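Local coordinates for protein putative oxidoreductase molybdopterin-binding subunit (Sulfolobus tokodaii, PDB 4ZOH) that probably serves as the molybdenum cofactor-carrying subunit of a multi-subunit oxidoreductase related to xanthine dehydrogenase and aldehyde oxidase, with pterin cytosine dinucleotide bound, at residues H571-V585 and A677-C689. Residues are numbered along the deposited sequence; the frame is centred on the assembly and turned at random.
Sequences HLALVKVDGTGKVFV and AATPTIINAVEQC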
loop_
_atom_site.group_PDB
_atom_site.type_symbol
_atom_site.label_atom_id
_atom_site.label_comp_id
_atom_site.label_asym_id
_atom_site.label_seq_id
_atom_site.Cartn_x
_atom_site.Cartn_y
_atom_site.Cartn_z
ATOM N N HIS A 571 -15.647 22.923 37.911
ATOM C CA HIS A 571 -16.638 22.353 37.055
ATOM C C HIS A 571 -17.807 22.173 37.970
ATOM O O HIS A 571 -17.624 22.064 39.173
ATOM C CB HIS A 571 -16.205 20.977 36.436
ATOM C CG HIS A 571 -15.157 21.107 35.352
ATOM N ND1 HIS A 571 -15.067 20.223 34.283
ATOM C CD2 HIS A 571 -14.156 22.013 35.173
ATOM C CE1 HIS A 571 -14.115 20.646 33.461
ATOM N NE2 HIS A 571 -13.503 21.689 33.999
ATOM N N LEU A 572 -19.011 22.145 37.378
ATOM C CA LEU A 572 -20.245 22.157 38.103
ATOM C C LEU A 572 -21.273 21.377 37.327
ATOM O O LEU A 572 -21.291 21.447 36.115
ATOM C CB LEU A 572 -20.716 23.618 38.200
ATOM C CG LEU A 572 -19.804 24.598 38.873
ATOM C CD1 LEU A 572 -19.209 25.466 37.828
ATOM C CD2 LEU A 572 -20.649 25.500 39.771
ATOM N N ALA A 573 -22.095 20.615 38.016
ATOM C CA ALA A 573 -23.145 19.879 37.353
ATOM C C ALA A 573 -24.439 19.989 38.139
ATOM O O ALA A 573 -24.395 20.164 39.348
ATOM C CB ALA A 573 -22.768 18.433 37.214
ATOM N N LEU A 574 -25.564 19.833 37.448
ATOM C CA LEU A 574 -26.889 19.833 38.047
ATOM C C LEU A 574 -27.474 18.561 37.589
ATOM O O LEU A 574 -27.529 18.308 36.371
ATOM C CB LEU A 574 -27.772 21.031 37.513
ATOM C CG LEU A 574 -29.239 21.153 38.069
ATOM C CD1 LEU A 574 -29.215 21.743 39.459
ATOM C CD2 LEU A 574 -30.114 22.081 37.195
ATOM N N VAL A 575 -27.966 17.766 38.509
ATOM C CA VAL A 575 -28.468 16.439 38.095
ATOM C C VAL A 575 -29.801 16.211 38.723
ATOM O O VAL A 575 -30.120 16.899 39.683
ATOM C CB VAL A 575 -27.526 15.276 38.585
ATOM C CG1 VAL A 575 -26.074 15.445 38.105
ATOM C CG2 VAL A 575 -27.550 15.081 40.111
ATOM N N LYS A 576 -30.483 15.155 38.289
ATOM C CA LYS A 576 -31.717 14.659 38.870
ATOM C C LYS A 576 -31.639 13.147 38.909
ATOM O O LYS A 576 -30.996 12.550 38.056
ATOM C CB LYS A 576 -32.915 15.051 37.988
ATOM C CG LYS A 576 -33.373 16.501 38.163
ATOM C CD LYS A 576 -34.849 16.604 37.799
ATOM C CE LYS A 576 -35.750 16.056 38.915
ATOM N NZ LYS A 576 -35.959 17.022 40.057
ATOM N N VAL A 577 -32.272 12.522 39.888
ATOM C CA VAL A 577 -32.318 11.068 39.967
ATOM C C VAL A 577 -33.784 10.766 39.966
ATOM O O VAL A 577 -34.513 11.505 40.578
ATOM C CB VAL A 577 -31.664 10.550 41.284
ATOM C CG1 VAL A 577 -31.703 9.048 41.382
ATOM C CG2 VAL A 577 -30.217 11.001 41.350
ATOM N N ASP A 578 -34.231 9.716 39.286
ATOM C CA ASP A 578 -35.660 9.438 39.196
ATOM C C ASP A 578 -35.968 8.271 40.060
ATOM O O ASP A 578 -35.094 7.788 40.785
ATOM C CB ASP A 578 -36.190 9.307 37.742
ATOM C CG ASP A 578 -35.777 8.034 37.049
ATOM O OD1 ASP A 578 -35.882 8.015 35.815
ATOM O OD2 ASP A 578 -35.336 7.040 37.676
ATOM N N GLY A 579 -37.215 7.804 40.016
ATOM C CA GLY A 579 -37.618 6.677 40.864
ATOM C C GLY A 579 -37.059 5.327 40.493
ATOM O O GLY A 579 -37.354 4.349 41.176
ATOM N N THR A 580 -36.285 5.244 39.401
ATOM C CA THR A 580 -35.619 3.968 39.003
ATOM C C THR A 580 -34.148 4.004 39.427
ATOM O O THR A 580 -33.410 3.013 39.326
ATOM C CB THR A 580 -35.712 3.679 37.478
ATOM O OG1 THR A 580 -35.030 4.699 36.749
ATOM C CG2 THR A 580 -37.206 3.584 36.993
ATOM N N GLY A 581 -33.740 5.153 39.942
ATOM C CA GLY A 581 -32.363 5.358 40.307
ATOM C C GLY A 581 -31.449 5.784 39.167
ATOM O O GLY A 581 -30.219 5.839 39.359
ATOM N N LYS A 582 -32.048 6.169 38.035
ATOM C CA LYS A 582 -31.310 6.693 36.902
ATOM C C LYS A 582 -30.983 8.158 37.094
ATOM O O LYS A 582 -31.836 8.951 37.494
ATOM C CB LYS A 582 -32.097 6.472 35.589
ATOM C CG LYS A 582 -31.338 6.987 34.360
ATOM C CD LYS A 582 -32.114 6.874 33.065
ATOM C CE LYS A 582 -32.142 5.463 32.567
ATOM N NZ LYS A 582 -31.846 5.471 31.118
ATOM N N VAL A 583 -29.751 8.513 36.788
ATOM C CA VAL A 583 -29.251 9.838 36.915
ATOM C C VAL A 583 -29.351 10.580 35.593
ATOM O O VAL A 583 -28.909 10.071 34.604
ATOM C CB VAL A 583 -27.781 9.786 37.367
ATOM C CG1 VAL A 583 -27.125 11.176 37.400
ATOM C CG2 VAL A 583 -27.684 9.198 38.778
ATOM N N PHE A 584 -29.834 11.818 35.590
ATOM C CA PHE A 584 -29.891 12.641 34.372
ATOM C C PHE A 584 -29.091 13.844 34.675
ATOM O O PHE A 584 -29.354 14.470 35.695
ATOM C CB PHE A 584 -31.355 13.079 34.070
ATOM C CG PHE A 584 -32.252 11.918 33.819
ATOM C CD1 PHE A 584 -32.397 11.407 32.515
ATOM C CD2 PHE A 584 -32.843 11.235 34.891
ATOM C CE1 PHE A 584 -33.181 10.277 32.281
ATOM C CE2 PHE A 584 -33.617 10.110 34.671
ATOM C CZ PHE A 584 -33.806 9.635 33.358
ATOM N N VAL A 585 -28.146 14.205 33.803
ATOM C CA VAL A 585 -27.374 15.428 33.991
ATOM C C VAL A 585 -27.994 16.544 33.146
ATOM O O VAL A 585 -27.878 16.514 31.926
ATOM C CB VAL A 585 -25.901 15.228 33.591
ATOM C CG1 VAL A 585 -25.069 16.501 33.819
ATOM C CG2 VAL A 585 -25.334 13.975 34.284
ATOM N N ALA A 677 -11.759 16.412 36.042
ATOM C CA ALA A 677 -12.832 17.150 36.743
ATOM C C ALA A 677 -14.177 16.506 36.799
ATOM O O ALA A 677 -14.827 16.625 37.808
ATOM C CB ALA A 677 -12.940 18.598 36.244
ATOM N N ALA A 678 -14.617 15.797 35.756
ATOM C CA ALA A 678 -16.049 15.440 35.658
ATOM C C ALA A 678 -16.502 14.394 36.638
ATOM O O ALA A 678 -17.662 14.452 37.149
ATOM C CB ALA A 678 -16.470 15.069 34.206
ATOM N N THR A 679 -15.610 13.416 36.912
ATOM C CA THR A 679 -15.981 12.323 37.800
ATOM C C THR A 679 -16.388 12.802 39.188
ATOM O O THR A 679 -17.508 12.541 39.627
ATOM C CB THR A 679 -14.847 11.251 37.879
ATOM O OG1 THR A 679 -14.590 10.815 36.550
ATOM C CG2 THR A 679 -15.290 10.015 38.627
ATOM N N PRO A 680 -15.502 13.459 39.914
ATOM C CA PRO A 680 -16.011 13.886 41.237
ATOM C C PRO A 680 -17.118 15.018 41.125
ATOM O O PRO A 680 -17.938 15.144 42.035
ATOM C CB PRO A 680 -14.786 14.575 41.861
ATOM C CG PRO A 680 -13.981 15.066 40.723
ATOM C CD PRO A 680 -14.112 13.937 39.672
ATOM N N THR A 681 -17.067 15.859 40.077
ATOM C CA THR A 681 -18.181 16.842 39.872
ATOM C C THR A 681 -19.512 16.142 39.904
ATOM O O THR A 681 -20.413 16.502 40.697
ATOM C CB THR A 681 -18.060 17.640 38.571
ATOM O OG1 THR A 681 -16.839 18.366 38.636
ATOM C CG2 THR A 681 -19.219 18.756 38.485
ATOM N N ILE A 682 -19.594 15.080 39.121
ATOM C CA ILE A 682 -20.846 14.322 38.941
ATOM C C ILE A 682 -21.210 13.521 40.206
ATOM O O ILE A 682 -22.396 13.454 40.610
ATOM C CB ILE A 682 -20.817 13.416 37.670
ATOM C CG1 ILE A 682 -20.784 14.254 36.341
ATOM C CG2 ILE A 682 -21.961 12.437 37.746
ATOM C CD1 ILE A 682 -22.019 15.103 36.162
ATOM N N ILE A 683 -20.198 12.853 40.790
ATOM C CA ILE A 683 -20.439 12.146 42.029
ATOM C C ILE A 683 -20.887 13.156 43.154
ATOM O O ILE A 683 -21.788 12.831 43.906
ATOM C CB ILE A 683 -19.235 11.269 42.519
ATOM C CG1 ILE A 683 -18.877 10.165 41.476
ATOM C CG2 ILE A 683 -19.663 10.653 43.889
ATOM C CD1 ILE A 683 -20.003 9.105 41.313
ATOM N N ASN A 684 -20.250 14.310 43.260
ATOM C CA ASN A 684 -20.662 15.273 44.299
ATOM C C ASN A 684 -22.127 15.674 44.108
ATOM O O ASN A 684 -22.923 15.622 45.070
ATOM C CB ASN A 684 -19.723 16.473 44.340
ATOM C CG ASN A 684 -18.376 16.117 44.949
ATOM O OD1 ASN A 684 -18.217 14.977 45.377
ATOM N ND2 ASN A 684 -17.380 17.073 44.970
ATOM N N ALA A 685 -22.489 15.943 42.843
ATOM C CA ALA A 685 -23.882 16.227 42.450
ATOM C C ALA A 685 -24.818 15.153 42.885
ATOM O O ALA A 685 -25.821 15.489 43.563
ATOM C CB ALA A 685 -24.051 16.540 40.971
ATOM N N VAL A 686 -24.525 13.890 42.553
ATOM C CA VAL A 686 -25.462 12.811 42.853
ATOM C C VAL A 686 -25.602 12.655 44.371
ATOM O O VAL A 686 -26.663 12.248 44.894
ATOM C CB VAL A 686 -25.035 11.472 42.260
ATOM C CG1 VAL A 686 -26.014 10.338 42.622
ATOM C CG2 VAL A 686 -25.003 11.539 40.737
ATOM N N GLU A 687 -24.499 12.950 45.070
ATOM C CA GLU A 687 -24.463 12.701 46.485
ATOM C C GLU A 687 -25.403 13.682 47.164
ATOM O O GLU A 687 -26.144 13.264 48.045
ATOM C CB GLU A 687 -23.052 12.867 47.035
ATOM C CG GLU A 687 -22.970 12.597 48.528
ATOM C CD GLU A 687 -21.526 12.543 49.026
ATOM O OE1 GLU A 687 -20.794 13.543 48.890
ATOM O OE2 GLU A 687 -21.131 11.474 49.506
ATOM N N GLN A 688 -25.354 14.958 46.740
ATOM C CA GLN A 688 -26.325 15.993 47.143
ATOM C C GLN A 688 -27.751 15.535 46.992
ATOM O O GLN A 688 -28.516 15.756 47.891
ATOM C CB GLN A 688 -26.076 17.322 46.455
ATOM C CG GLN A 688 -24.778 17.956 46.879
ATOM C CD GLN A 688 -24.751 18.079 48.370
ATOM O OE1 GLN A 688 -25.595 18.790 48.966
ATOM N NE2 GLN A 688 -23.837 17.323 49.017
ATOM N N CYS A 689 -28.100 14.831 45.911
ATOM C CA CYS A 689 -29.462 14.255 45.750
ATOM C C CYS A 689 -29.809 13.039 46.610
ATOM O O CYS A 689 -30.948 12.647 46.621
ATOM C CB CYS A 689 -29.861 14.023 44.227
ATOM S SG CYS A 689 -30.800 15.398 43.424
#
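One face of the His571 imidazole is covered by the methyl of Ala677, a CH-pi contact with CB 3.4 Å from the ring centroid; ND1 is hydrogen-bonded to Tyr588 OH and NE2 to Asp592 OD1. The pair lies at one end of a helix-on-sheet packing, in which helix 677-688 packs on the beta hairpin of 571-577 and 583-585, its axis inclined at -39° to strand 571-577, with no hydrogen bond passing between the two. A turn further along, Thr681 turns CG2 anti to its own N (OG1 at chi1 -61°), which lays the methyl against the strand backbone, 3.5 Å from Ala573 N. Its hydroxyl reaches back to Ala677 O at 2.8 Å, from above the carbonyl plane, and also bonds Ser409 of the adjoining strand. With a valine here, Ser409 would probably lose this hydroxyl partner and Ala677 O one of its two donors. Ile682 CD1 sits against Ala573 CB at 3.6 Å and meets Val585 tip to tip, while Ala685 CB touches both methyls of Val575, the nearer being CG1. Val583 and Val686 cross obliquely, both methyls of Val583 lying near Val686 CG2, CG1 at 4.0 Å. Beyond them Cys689, disulfide-bonded to Cys405 of strand 405-412, rests its CB 4.2 Å from Val577 CG2.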